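Local coordinates for protein carbohydrate kinase, FGGY (Rhodospirillum rubrum, PDB 3IFR) that probably phosphorylates D-xylulose with ATP, acting as a xylulokinase of the FGGY family of two-domain carbohydrate kinases, at residues A88-D93 / Y164-M169; V383-R388 / A421-R426; A325-L330 / H370-L375. All coordinates share one frame; numbering follows the deposited sequence.

Contact 1: residues A88-D93 / Y164-M169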
ATOM      1  N   ALA A  88      -4.642   3.544  10.144  1.00 19.72           N
ATOM      2  CA  ALA A  88      -5.845   3.191  10.839  1.00 17.54           C
ATOM      3  C   ALA A  88      -5.875   4.190  11.984  1.00 19.81           C
ATOM      4  O   ALA A  88      -4.830   4.739  12.378  1.00 18.23           O
ATOM      5  CB  ALA A  88      -5.773   1.764  11.345  1.00 19.15           C
ATOM      6  N   VAL A  89      -7.067   4.475  12.485  1.00 19.39           N
ATOM      7  CA  VAL A  89      -7.212   5.352  13.630  1.00 20.02           C
ATOM      8  C   VAL A  89      -7.755   4.552  14.796  1.00 20.69           C
ATOM      9  O   VAL A  89      -8.909   4.112  14.778  1.00 21.72           O
ATOM     10  CB  VAL A  89      -8.175   6.510  13.329  1.00 22.78           C
ATOM     11  CG1 VAL A  89      -8.479   7.315  14.595  1.00 20.56           C
ATOM     12  CG2 VAL A  89      -7.605   7.415  12.215  1.00 19.61           C
ATOM     13  N   VAL A  90      -6.901   4.367  15.797  1.00 20.85           N
ATOM     14  CA  VAL A  90      -7.220   3.693  17.049  1.00 18.31           C
ATOM     15  C   VAL A  90      -7.131   4.713  18.178  1.00 19.07           C
ATOM     16  O   VAL A  90      -6.102   5.417  18.271  1.00 19.39           O
ATOM     17  CB  VAL A  90      -6.171   2.573  17.323  1.00 18.79           C
ATOM     18  CG1 VAL A  90      -6.465   1.869  18.651  1.00 17.51           C
ATOM     19  CG2 VAL A  90      -6.197   1.576  16.205  1.00 17.78           C
ATOM     20  N   LEU A  91      -8.168   4.770  19.036  1.00 18.40           N
ATOM     21  CA  LEU A  91      -8.241   5.683  20.193  1.00 19.20           C
ATOM     22  C   LEU A  91      -8.144   4.973  21.561  1.00 20.51           C
ATOM     23  O   LEU A  91      -8.955   4.107  21.894  1.00 20.40           O
ATOM     24  CB  LEU A  91      -9.520   6.541  20.137  1.00 19.60           C
ATOM     25  CG  LEU A  91      -9.688   7.178  18.748  1.00 20.11           C
ATOM     26  CD1 LEU A  91     -10.999   7.884  18.548  1.00 18.77           C
ATOM     27  CD2 LEU A  91      -8.547   8.121  18.525  1.00 19.19           C
ATOM     28  N   LEU A  92      -7.143   5.342  22.353  1.00 20.31           N
ATOM     29  CA  LEU A  92      -7.055   4.826  23.714  1.00 20.46           C
ATOM     30  C   LEU A  92      -7.303   5.918  24.746  1.00 21.81           C
ATOM     31  O   LEU A  92      -6.897   7.077  24.588  1.00 21.74           O
ATOM     32  CB  LEU A  92      -5.726   4.101  24.002  1.00 20.16           C
ATOM     33  CG  LEU A  92      -5.266   3.060  22.977  1.00 20.98           C
ATOM     34  CD1 LEU A  92      -3.897   2.476  23.346  1.00 19.31           C
ATOM     35  CD2 LEU A  92      -6.340   1.959  22.788  1.00 20.09           C
ATOM     36  N   ASP A  93      -7.987   5.528  25.818  1.00 23.49           N
ATOM     37  CA  ASP A  93      -8.187   6.412  26.946  1.00 22.16           C
ATOM     38  C   ASP A  93      -6.980   6.378  27.900  1.00 25.80           C
ATOM     39  O   ASP A  93      -5.942   5.790  27.596  1.00 26.43           O
ATOM     40  CB  ASP A  93      -9.461   6.016  27.644  1.00 21.47           C
ATOM     41  CG  ASP A  93      -9.335   4.721  28.423  1.00 24.34           C
ATOM     42  OD1 ASP A  93     -10.362   4.360  29.004  1.00 24.46           O
ATOM     43  OD2 ASP A  93      -8.262   4.061  28.463  1.00 24.95           O
ATOM     44  N   TYR A 164      -0.992  -1.493  13.638  1.00 16.01           N
ATOM     45  CA  TYR A 164       0.209  -2.205  14.061  1.00 17.07           C
ATOM     46  C   TYR A 164       0.891  -1.461  15.242  1.00 17.56           C
ATOM     47  O   TYR A 164       1.536  -2.100  16.102  1.00 15.98           O
ATOM     48  CB  TYR A 164       1.153  -2.574  12.845  1.00 14.73           C
ATOM     49  CG  TYR A 164       1.638  -1.392  11.990  1.00 15.85           C
ATOM     50  CD1 TYR A 164       2.726  -0.584  12.406  1.00 16.83           C
ATOM     51  CD2 TYR A 164       0.993  -1.055  10.804  1.00 13.21           C
ATOM     52  CE1 TYR A 164       3.145   0.527  11.639  1.00 15.29           C
ATOM     53  CE2 TYR A 164       1.400   0.014  10.034  1.00 13.92           C
ATOM     54  CZ  TYR A 164       2.470   0.811  10.448  1.00 16.26           C
ATOM     55  OH  TYR A 164       2.857   1.886   9.670  1.00 14.90           O
ATOM     56  N   ASP A 165       0.726  -0.133  15.335  1.00 15.84           N
ATOM     57  CA  ASP A 165       1.259   0.545  16.542  1.00 17.52           C
ATOM     58  C   ASP A 165       0.585  -0.018  17.812  1.00 21.03           C
ATOM     59  O   ASP A 165       1.205  -0.228  18.869  1.00 17.85           O
ATOM     60  CB  ASP A 165       0.999   2.044  16.510  1.00 16.96           C
ATOM     61  CG  ASP A 165       1.562   2.730  15.274  1.00 18.76           C
ATOM     62  OD1 ASP A 165       2.731   2.477  14.910  1.00 18.64           O
ATOM     63  OD2 ASP A 165       0.833   3.586  14.693  1.00 18.54           O
ATOM     64  N   TYR A 166      -0.719  -0.271  17.709  1.00 20.05           N
ATOM     65  CA  TYR A 166      -1.420  -0.749  18.866  1.00 17.76           C
ATOM     66  C   TYR A 166      -0.922  -2.146  19.293  1.00 17.49           C
ATOM     67  O   TYR A 166      -0.654  -2.395  20.462  1.00 18.51           O
ATOM     68  CB  TYR A 166      -2.926  -0.712  18.611  1.00 17.97           C
ATOM     69  CG  TYR A 166      -3.725  -1.346  19.703  1.00 15.04           C
ATOM     70  CD1 TYR A 166      -3.721  -0.798  20.974  1.00 16.14           C
ATOM     71  CD2 TYR A 166      -4.459  -2.499  19.473  1.00 14.48           C
ATOM     72  CE1 TYR A 166      -4.456  -1.382  21.993  1.00 19.26           C
ATOM     73  CE2 TYR A 166      -5.191  -3.099  20.468  1.00 16.04           C
ATOM     74  CZ  TYR A 166      -5.208  -2.525  21.727  1.00 20.38           C
ATOM     75  OH  TYR A 166      -5.933  -3.078  22.753  1.00 20.13           O
ATOM     76  N   ILE A 167      -0.765  -3.042  18.331  1.00 19.19           N
ATOM     77  CA  ILE A 167      -0.270  -4.373  18.597  1.00 17.29           C
ATOM     78  C   ILE A 167       1.107  -4.295  19.232  1.00 20.21           C
ATOM     79  O   ILE A 167       1.328  -4.890  20.282  1.00 21.69           O
ATOM     80  CB  ILE A 167      -0.251  -5.189  17.282  1.00 19.58           C
ATOM     81  CG1 ILE A 167      -1.667  -5.228  16.687  1.00 18.59           C
ATOM     82  CG2 ILE A 167       0.291  -6.605  17.515  1.00 15.72           C
ATOM     83  CD1 ILE A 167      -2.683  -5.998  17.577  1.00 17.33           C
ATOM     84  N   ASN A 168       2.042  -3.550  18.625  1.00 18.89           N
ATOM     85  CA  ASN A 168       3.346  -3.316  19.280  1.00 18.39           C
ATOM     86  C   ASN A 168       3.280  -2.858  20.769  1.00 19.57           C
ATOM     87  O   ASN A 168       4.051  -3.331  21.633  1.00 17.66           O
ATOM     88  CB  ASN A 168       4.164  -2.309  18.484  1.00 15.78           C
ATOM     89  CG  ASN A 168       4.818  -2.914  17.275  1.00 19.28           C
ATOM     90  OD1 ASN A 168       5.210  -4.104  17.279  1.00 16.36           O
ATOM     91  ND2 ASN A 168       4.982  -2.086  16.210  1.00 17.57           N
HETATM   92  N   MSE A 169       2.380  -1.931  21.073  1.00 17.85           N
HETATM   93  CA  MSE A 169       2.190  -1.544  22.482  1.00 20.26           C
HETATM   94  C   MSE A 169       1.829  -2.761  23.331  1.00 19.93           C
HETATM   95  O   MSE A 169       2.487  -3.022  24.314  1.00 20.44           O
HETATM   96  CB  MSE A 169       1.128  -0.461  22.646  1.00 14.43           C
HETATM   97  CG  MSE A 169       1.390   0.689  21.742  1.00 17.81           C
HETATM   98 SE   MSE A 169       0.049   2.114  21.950  1.00 36.85          SE
HETATM   99  CE  MSE A 169       0.761   3.511  20.683  1.00 16.63           C
TER

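Contact 2: residues V383-R388 / A421-R426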
ATOM      1  N   VAL A 383      -4.627   0.783 -18.967  1.00 21.82           N
ATOM      2  CA  VAL A 383      -4.099   0.640 -17.618  1.00 23.03           C
ATOM      3  C   VAL A 383      -2.602   0.835 -17.645  1.00 22.93           C
ATOM      4  O   VAL A 383      -2.064   1.558 -16.807  1.00 25.40           O
ATOM      5  CB  VAL A 383      -4.496  -0.700 -16.956  1.00 23.58           C
ATOM      6  CG1 VAL A 383      -3.592  -1.043 -15.768  1.00 23.16           C
ATOM      7  CG2 VAL A 383      -5.917  -0.621 -16.530  1.00 21.89           C
ATOM      8  N   ALA A 384      -1.937   0.210 -18.616  1.00 23.18           N
ATOM      9  CA  ALA A 384      -0.481   0.381 -18.811  1.00 24.14           C
ATOM     10  C   ALA A 384      -0.133   1.843 -18.918  1.00 24.04           C
ATOM     11  O   ALA A 384       0.793   2.331 -18.274  1.00 22.54           O
ATOM     12  CB  ALA A 384      -0.025  -0.313 -20.071  1.00 22.73           C
ATOM     13  N   LEU A 385      -0.883   2.529 -19.763  1.00 22.68           N
ATOM     14  CA  LEU A 385      -0.674   3.937 -20.018  1.00 23.95           C
ATOM     15  C   LEU A 385      -0.770   4.808 -18.781  1.00 22.99           C
ATOM     16  O   LEU A 385      -0.019   5.788 -18.640  1.00 24.33           O
ATOM     17  CB  LEU A 385      -1.711   4.412 -21.013  1.00 24.77           C
ATOM     18  CG  LEU A 385      -1.267   4.734 -22.427  1.00 23.25           C
ATOM     19  CD1 LEU A 385       0.127   4.218 -22.747  1.00 21.75           C
ATOM     20  CD2 LEU A 385      -2.346   4.169 -23.333  1.00 23.61           C
ATOM     21  N   ALA A 386      -1.701   4.474 -17.902  1.00 20.43           N
ATOM     22  CA  ALA A 386      -1.838   5.203 -16.641  1.00 24.17           C
ATOM     23  C   ALA A 386      -0.625   4.933 -15.771  1.00 25.90           C
ATOM     24  O   ALA A 386      -0.177   5.815 -15.035  1.00 25.05           O
ATOM     25  CB  ALA A 386      -3.097   4.819 -15.893  1.00 20.64           C
ATOM     26  N   PHE A 387      -0.122   3.705 -15.827  1.00 21.33           N
ATOM     27  CA  PHE A 387       1.100   3.381 -15.115  1.00 25.46           C
ATOM     28  C   PHE A 387       2.261   4.208 -15.670  1.00 20.00           C
ATOM     29  O   PHE A 387       3.062   4.744 -14.931  1.00 19.34           O
ATOM     30  CB  PHE A 387       1.402   1.873 -15.189  1.00 22.82           C
ATOM     31  CG  PHE A 387       0.883   1.106 -14.018  1.00 26.01           C
ATOM     32  CD1 PHE A 387       1.305   1.415 -12.748  1.00 21.96           C
ATOM     33  CD2 PHE A 387      -0.051   0.080 -14.184  1.00 27.78           C
ATOM     34  CE1 PHE A 387       0.840   0.718 -11.657  1.00 25.62           C
ATOM     35  CE2 PHE A 387      -0.516  -0.627 -13.088  1.00 27.05           C
ATOM     36  CZ  PHE A 387      -0.060  -0.302 -11.821  1.00 27.29           C
ATOM     37  N   ARG A 388       2.339   4.309 -16.985  1.00 21.32           N
ATOM     38  CA  ARG A 388       3.370   5.129 -17.612  1.00 23.52           C
ATOM     39  C   ARG A 388       3.348   6.580 -17.103  1.00 25.20           C
ATOM     40  O   ARG A 388       4.420   7.157 -16.798  1.00 22.39           O
ATOM     41  CB  ARG A 388       3.224   5.112 -19.123  1.00 23.23           C
ATOM     42  CG  ARG A 388       4.162   6.092 -19.854  1.00 24.23           C
ATOM     43  CD  ARG A 388       4.422   5.663 -21.286  1.00 23.27           C
ATOM     44  NE  ARG A 388       4.954   6.743 -22.130  1.00 27.79           N
ATOM     45  CZ  ARG A 388       5.266   6.612 -23.428  1.00 27.24           C
ATOM     46  NH1 ARG A 388       5.096   5.455 -24.046  1.00 23.55           N
ATOM     47  NH2 ARG A 388       5.726   7.648 -24.117  1.00 27.78           N
ATOM     48  N   ALA A 421       5.491  -3.672 -20.777  1.00 18.64           N
ATOM     49  CA  ALA A 421       6.864  -3.430 -21.122  1.00 18.65           C
ATOM     50  C   ALA A 421       6.986  -2.627 -22.403  1.00 19.18           C
ATOM     51  O   ALA A 421       7.813  -1.705 -22.470  1.00 17.98           O
ATOM     52  CB  ALA A 421       7.621  -4.725 -21.232  1.00 21.21           C
ATOM     53  N   ASP A 422       6.186  -2.982 -23.414  1.00 18.17           N
ATOM     54  CA  ASP A 422       6.232  -2.265 -24.699  1.00 23.14           C
ATOM     55  C   ASP A 422       5.798  -0.800 -24.565  1.00 22.39           C
ATOM     56  O   ASP A 422       6.154   0.061 -25.401  1.00 20.89           O
ATOM     57  CB  ASP A 422       5.359  -2.922 -25.770  1.00 24.02           C
ATOM     58  CG  ASP A 422       5.938  -4.228 -26.300  1.00 25.44           C
ATOM     59  OD1 ASP A 422       7.155  -4.446 -26.149  1.00 24.08           O
ATOM     60  OD2 ASP A 422       5.148  -5.031 -26.867  1.00 26.08           O
ATOM     61  N   VAL A 423       5.039  -0.518 -23.517  1.00 19.58           N
ATOM     62  CA  VAL A 423       4.523   0.849 -23.326  1.00 23.05           C
ATOM     63  C   VAL A 423       5.539   1.661 -22.521  1.00 22.86           C
ATOM     64  O   VAL A 423       5.779   2.860 -22.744  1.00 18.84           O
ATOM     65  CB  VAL A 423       3.186   0.826 -22.572  1.00 19.40           C
ATOM     66  CG1 VAL A 423       2.992   2.113 -21.800  1.00 19.44           C
ATOM     67  CG2 VAL A 423       2.033   0.523 -23.543  1.00 20.53           C
ATOM     68  N   LEU A 424       6.131   0.961 -21.571  1.00 19.99           N
ATOM     69  CA  LEU A 424       7.069   1.565 -20.690  1.00 22.14           C
ATOM     70  C   LEU A 424       8.393   1.653 -21.444  1.00 20.07           C
ATOM     71  O   LEU A 424       9.139   2.603 -21.290  1.00 18.24           O
ATOM     72  CB  LEU A 424       7.219   0.666 -19.471  1.00 24.21           C
ATOM     73  CG  LEU A 424       7.948   1.291 -18.306  1.00 25.04           C
ATOM     74  CD1 LEU A 424       7.023   2.298 -17.668  1.00 24.72           C
ATOM     75  CD2 LEU A 424       8.356   0.168 -17.329  1.00 25.05           C
ATOM     76  N   GLN A 425       8.706   0.636 -22.236  1.00 21.26           N
ATOM     77  CA  GLN A 425       9.943   0.685 -23.005  1.00 21.99           C
ATOM     78  C   GLN A 425      11.094   0.596 -21.993  1.00 21.59           C
ATOM     79  O   GLN A 425      12.132   1.265 -22.110  1.00 24.11           O
ATOM     80  CB  GLN A 425       9.941   1.997 -23.785  1.00 19.82           C
ATOM     81  CG  GLN A 425      10.107   1.982 -25.329  1.00 23.75           C
ATOM     82  CD  GLN A 425      10.005   0.646 -26.049  1.00 23.68           C
ATOM     83  OE1 GLN A 425       8.932   0.096 -26.259  1.00 25.55           O
ATOM     84  NE2 GLN A 425      11.133   0.178 -26.522  1.00 25.04           N
ATOM     85  N   ARG A 426      10.886  -0.239 -20.980  1.00 20.09           N
ATOM     86  CA  ARG A 426      11.970  -0.694 -20.119  1.00 20.30           C
ATOM     87  C   ARG A 426      11.703  -2.116 -19.710  1.00 19.68           C
ATOM     88  O   ARG A 426      10.567  -2.550 -19.717  1.00 18.98           O
ATOM     89  CB  ARG A 426      12.128   0.202 -18.903  1.00 20.47           C
ATOM     90  CG  ARG A 426      13.089   1.345 -19.171  1.00 22.86           C
ATOM     91  CD  ARG A 426      12.615   2.591 -18.478  1.00 24.39           C
ATOM     92  NE  ARG A 426      13.442   3.786 -18.719  1.00 25.89           N
ATOM     93  CZ  ARG A 426      14.060   4.068 -19.864  1.00 28.08           C
ATOM     94  NH1 ARG A 426      13.977   3.247 -20.905  1.00 22.78           N
ATOM     95  NH2 ARG A 426      14.759   5.188 -19.968  1.00 27.63           N
TER

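Contact 3: residues A325-L330 / H370-L375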
ATOM      1  N   ALA A 325      -8.367 -15.489 -19.359  1.00 31.96           N
ATOM      2  CA  ALA A 325      -7.555 -16.240 -20.296  1.00 34.63           C
ATOM      3  C   ALA A 325      -8.132 -16.083 -21.717  1.00 32.64           C
ATOM      4  O   ALA A 325      -7.407 -15.815 -22.691  1.00 28.76           O
ATOM      5  CB  ALA A 325      -7.481 -17.700 -19.895  1.00 34.14           C
ATOM      6  N   GLN A 326      -9.445 -16.236 -21.838  1.00 31.62           N
ATOM      7  CA  GLN A 326     -10.056 -16.230 -23.166  1.00 34.37           C
ATOM      8  C   GLN A 326      -9.906 -14.884 -23.866  1.00 31.93           C
ATOM      9  O   GLN A 326      -9.490 -14.834 -25.024  1.00 32.83           O
ATOM     10  CB  GLN A 326     -11.522 -16.665 -23.099  1.00 36.83           C
ATOM     11  CG  GLN A 326     -11.705 -18.170 -22.832  1.00 37.99           C
ATOM     12  CD  GLN A 326     -13.148 -18.607 -23.050  1.00 47.53           C
ATOM     13  OE1 GLN A 326     -13.872 -17.984 -23.837  1.00 46.47           O
ATOM     14  NE2 GLN A 326     -13.583 -19.668 -22.342  1.00 41.39           N
ATOM     15  N   LEU A 327     -10.216 -13.801 -23.146  1.00 32.15           N
ATOM     16  CA  LEU A 327      -9.990 -12.428 -23.638  1.00 31.25           C
ATOM     17  C   LEU A 327      -8.536 -12.055 -23.887  1.00 28.90           C
ATOM     18  O   LEU A 327      -8.252 -11.276 -24.807  1.00 27.98           O
ATOM     19  CB  LEU A 327     -10.625 -11.401 -22.724  1.00 30.34           C
ATOM     20  CG  LEU A 327     -12.129 -11.617 -22.686  1.00 30.60           C
ATOM     21  CD1 LEU A 327     -12.730 -10.991 -21.429  1.00 27.42           C
ATOM     22  CD2 LEU A 327     -12.745 -11.088 -24.010  1.00 27.98           C
ATOM     23  N   ASP A 328      -7.624 -12.615 -23.092  1.00 28.26           N
ATOM     24  CA  ASP A 328      -6.197 -12.347 -23.266  1.00 26.33           C
ATOM     25  C   ASP A 328      -5.804 -12.864 -24.617  1.00 29.04           C
ATOM     26  O   ASP A 328      -5.126 -12.175 -25.396  1.00 29.62           O
ATOM     27  CB  ASP A 328      -5.358 -13.017 -22.175  1.00 30.49           C
ATOM     28  CG  ASP A 328      -5.136 -12.107 -20.954  1.00 34.44           C
ATOM     29  OD1 ASP A 328      -5.756 -11.021 -20.920  1.00 32.56           O
ATOM     30  OD2 ASP A 328      -4.351 -12.480 -20.036  1.00 34.90           O
ATOM     31  N   ALA A 329      -6.273 -14.074 -24.913  1.00 29.98           N
ATOM     32  CA  ALA A 329      -6.003 -14.714 -26.194  1.00 30.50           C
ATOM     33  C   ALA A 329      -6.538 -13.885 -27.353  1.00 29.50           C
ATOM     34  O   ALA A 329      -5.884 -13.746 -28.381  1.00 28.40           O
ATOM     35  CB  ALA A 329      -6.612 -16.127 -26.229  1.00 29.84           C
ATOM     36  N   LEU A 330      -7.746 -13.353 -27.208  1.00 32.21           N
ATOM     37  CA  LEU A 330      -8.300 -12.571 -28.306  1.00 29.73           C
ATOM     38  C   LEU A 330      -7.430 -11.346 -28.509  1.00 29.22           C
ATOM     39  O   LEU A 330      -7.086 -11.034 -29.636  1.00 30.79           O
ATOM     40  CB  LEU A 330      -9.734 -12.149 -28.018  1.00 27.20           C
ATOM     41  CG  LEU A 330     -10.916 -12.979 -28.529  1.00 32.86           C
ATOM     42  CD1 LEU A 330     -10.553 -13.937 -29.667  1.00 28.03           C
ATOM     43  CD2 LEU A 330     -11.497 -13.724 -27.406  1.00 33.61           C
ATOM     44  N   HIS A 370     -14.426  -3.160 -34.528  1.00 28.82           N
ATOM     45  CA  HIS A 370     -13.839  -3.676 -33.300  1.00 29.27           C
ATOM     46  C   HIS A 370     -14.560  -4.888 -32.727  1.00 28.80           C
ATOM     47  O   HIS A 370     -15.763  -5.050 -32.899  1.00 28.27           O
ATOM     48  CB  HIS A 370     -13.678  -2.561 -32.297  1.00 30.60           C
ATOM     49  CG  HIS A 370     -12.860  -1.438 -32.841  1.00 29.10           C
ATOM     50  ND1 HIS A 370     -13.430  -0.365 -33.487  1.00 33.26           N
ATOM     51  CD2 HIS A 370     -11.530  -1.271 -32.914  1.00 27.82           C
ATOM     52  CE1 HIS A 370     -12.468   0.446 -33.901  1.00 32.77           C
ATOM     53  NE2 HIS A 370     -11.308  -0.078 -33.567  1.00 29.81           N
ATOM     54  N   THR A 371     -13.780  -5.747 -32.081  1.00 31.08           N
ATOM     55  CA  THR A 371     -14.198  -7.061 -31.579  1.00 28.49           C
ATOM     56  C   THR A 371     -13.947  -7.059 -30.100  1.00 30.24           C
ATOM     57  O   THR A 371     -13.334  -6.106 -29.570  1.00 28.99           O
ATOM     58  CB  THR A 371     -13.276  -8.138 -32.139  1.00 31.86           C
ATOM     59  OG1 THR A 371     -11.922  -7.811 -31.787  1.00 32.30           O
ATOM     60  CG2 THR A 371     -13.364  -8.180 -33.660  1.00 28.89           C
ATOM     61  N   ARG A 372     -14.376  -8.111 -29.402  1.00 29.64           N
ATOM     62  CA  ARG A 372     -14.139  -8.118 -27.964  1.00 32.00           C
ATOM     63  C   ARG A 372     -12.628  -8.034 -27.612  1.00 28.30           C
ATOM     64  O   ARG A 372     -12.241  -7.451 -26.600  1.00 29.74           O
ATOM     65  CB  ARG A 372     -14.855  -9.276 -27.269  1.00 33.62           C
ATOM     66  CG  ARG A 372     -14.332 -10.628 -27.634  1.00 35.94           C
ATOM     67  CD  ARG A 372     -15.268 -11.725 -27.107  1.00 37.59           C
ATOM     68  NE  ARG A 372     -16.484 -11.757 -27.897  1.00 36.94           N
ATOM     69  CZ  ARG A 372     -17.654 -11.284 -27.492  1.00 39.40           C
ATOM     70  NH1 ARG A 372     -17.796 -10.754 -26.265  1.00 34.87           N
ATOM     71  NH2 ARG A 372     -18.690 -11.349 -28.324  1.00 37.93           N
ATOM     72  N   GLY A 373     -11.791  -8.550 -28.494  1.00 25.92           N
ATOM     73  CA  GLY A 373     -10.351  -8.469 -28.344  1.00 28.39           C
ATOM     74  C   GLY A 373      -9.814  -7.049 -28.325  1.00 26.27           C
ATOM     75  O   GLY A 373      -8.977  -6.735 -27.509  1.00 21.59           O
ATOM     76  N   HIS A 374     -10.299  -6.205 -29.235  1.00 28.46           N
ATOM     77  CA  HIS A 374      -9.934  -4.802 -29.254  1.00 25.18           C
ATOM     78  C   HIS A 374     -10.357  -4.118 -27.966  1.00 25.26           C
ATOM     79  O   HIS A 374      -9.595  -3.326 -27.407  1.00 25.07           O
ATOM     80  CB  HIS A 374     -10.634  -4.086 -30.392  1.00 27.20           C
ATOM     81  CG  HIS A 374     -10.095  -4.406 -31.740  1.00 26.17           C
ATOM     82  ND1 HIS A 374     -10.488  -5.529 -32.439  1.00 29.40           N
ATOM     83  CD2 HIS A 374      -9.245  -3.732 -32.538  1.00 28.36           C
ATOM     84  CE1 HIS A 374      -9.876  -5.535 -33.612  1.00 30.94           C
ATOM     85  NE2 HIS A 374      -9.119  -4.464 -33.703  1.00 29.48           N
ATOM     86  N   LEU A 375     -11.573  -4.394 -27.498  1.00 24.11           N
ATOM     87  CA  LEU A 375     -12.039  -3.751 -26.275  1.00 25.83           C
ATOM     88  C   LEU A 375     -11.168  -4.134 -25.087  1.00 24.51           C
ATOM     89  O   LEU A 375     -10.753  -3.273 -24.304  1.00 21.73           O
ATOM     90  CB  LEU A 375     -13.521  -4.063 -25.954  1.00 27.76           C
ATOM     91  CG  LEU A 375     -14.651  -3.249 -26.613  1.00 29.02           C
ATOM     92  CD1 LEU A 375     -15.794  -2.959 -25.632  1.00 27.54           C
ATOM     93  CD2 LEU A 375     -14.146  -1.968 -27.126  1.00 30.70           C
TER

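Contact 1: residues A88-D93 / Y164-M169
Tyr166, on the helix segment 164-169, reaches Val90 and Leu92 of the strand facing it. Its CB leaves the helix toward the strand, and with CG anti to the backbone N (chi1 173°) the ring is carried out across the gap. The root comes first: Tyr166 CG lies 4.4 Å from Val90 CG1, a loose contact of the valine branch with the base of the ring. Next along the near side, Tyr166 CD1 is 4.0 Å from Leu92 CD1, and one bond further Tyr166 CE1 is 3.9 Å from Leu92 CD2. The leucine fork thus spans one ring bond, meeting the ring obliquely. Beyond CE1 the ring draws away from the strand, and its OH ends 5.1 Å from Leu92 CD2. Strand 90-92 pairs antiparallel with strand 159-161, which runs almost directly into helix 163-172; the two-stranded sheet therefore carries the helix over one face, within the N-terminal half of an actin-like ATPase fold. Val90 and Leu92, two residues apart, point toward this helix, whereas Leu91 turns to Ile146 of helix 139-149. Branched aliphatic residues suit a strand buried on both faces, and a long flat tyrosine bridges the axis separation of 9.9 Å. Met169, present as selenomethionine, adds a flexible apolar arm one turn later, its SE 4.2 Å from Leu92 CD1. Cys161 of the partner strand touches Val90, Tyr166 and Met169 alike.

Contact 2: residues V383-R388 / A421-R426
With CG anti to the backbone N (chi1 173°) and the chain extended from CG to NE, Arg388 stretches past Val423 to the end of the helix opposite. Val423 sets its CG1 anti to its own N (chi1 152°), which spreads its two methyls over different partners. CG2 rests 4.1 Å from Ala384 CB, while CG1 is 3.7 Å from Leu385 CD1. Leu385 starts away from the neighbouring helix but its tip comes back to it, crossing the valine at about a right angle. Arg388 adds its aliphatic part to the same methyl, with CD 3.9 Å from Val423 CG1. The small Ala384 lets the backbones come near, its CA 6.8 Å from that of Val423. Helix 414-424 is the connecting helix of a beta-alpha-beta crossover between the neighbouring parallel strands 403-407 and 428-432, and it lies against the long helix 372-397 in the C-terminal domain. Its last turn presents backbone oxygens that the helix cannot fully serve. Arg388 NH1 gives Val423 O a weak hydrogen bond of 3.0 Å, bent to 130° at the hydrogen. The stronger polar partner is Asp479 of helix 475-496, salt-bridged to NH2, and Tyr482 makes a cation-pi contact. A leucine in place of Arg388 would probably leave Asp479 without its countercharge and Val423 O without this donor. Gln425, with positive phi, then turns the chain out of the helix.

Contact 3: residues A325-L330 / H370-L375
Thr371 OG1 and His374 ND1 share a hydrogen bond of 2.8 Å, in which either may be the donor. Thr371 occupies the N-cap position of helix 372-397, and the bond ties its hydroxyl to a side chain in the first turn. The imidazole is held at both nitrogens, since NE2 bonds to Asp339, and this should fix its rotation. One face of the ring is covered by His370 CA, offset toward the rim, while Thr371 CB sits at its edge. Arg372 and Gly373, just after the cap, carry the contact with segment 325-330. Gly373 comes so near helix 322-332 that its CA is 4.6 Å from the CA of Leu330 and 3.7 Å from Leu330 CB. A side chain would hardly fit there: a beta carbon on Gly373 would fall about 3.2 Å from Leu330 O, so the absence of one allows the backbones to close up. Arg372 has its CG between the backbone N and the carbonyl carbon (chi1 67°), a crowded position that turns the aliphatic stem toward the leucines. Arg372 CG and CD each lie 4.0 Å from Leu327 CD2, the two side chains crossing at about a right angle, and Leu330 CD2 is 4.2 Å from the same CG. Arginine suits this exposed place, since its methylenes can pack on leucines while its charged end remains beyond them. Leu327, by contrast, is buried and reaches inward to Ala312 and Leu315 of helix 305-315, and to Trp376 one turn further along helix 372-397. Asp328 OD1 accepts a hydrogen bond from Trp376 NE1. Helix 322-332 thus packs against the first turns of helix 372-397, and helix 305-315 touches both through Leu315.

Along the chain the order is contact 1, contact 3, contact 2, with no overlap. Contact 1 belongs to the N-terminal domain, where a small two-stranded sheet carries a helix; the other two belong to the C-terminal domain, on the opposite side of the chain's centre. Contact 1 is about 39 Å from contact 2 and about 47 Å from contact 3, centre to centre. Contacts 2 and 3 are about 19 Å apart between centres and share helix 372-397, which joins helix 322-332 at its first turns (contact 3) to helix 414-424 further along (contact 2). Each contact lies within one domain, and none spans the interdomain cleft that holds the active site in FGGY kinases.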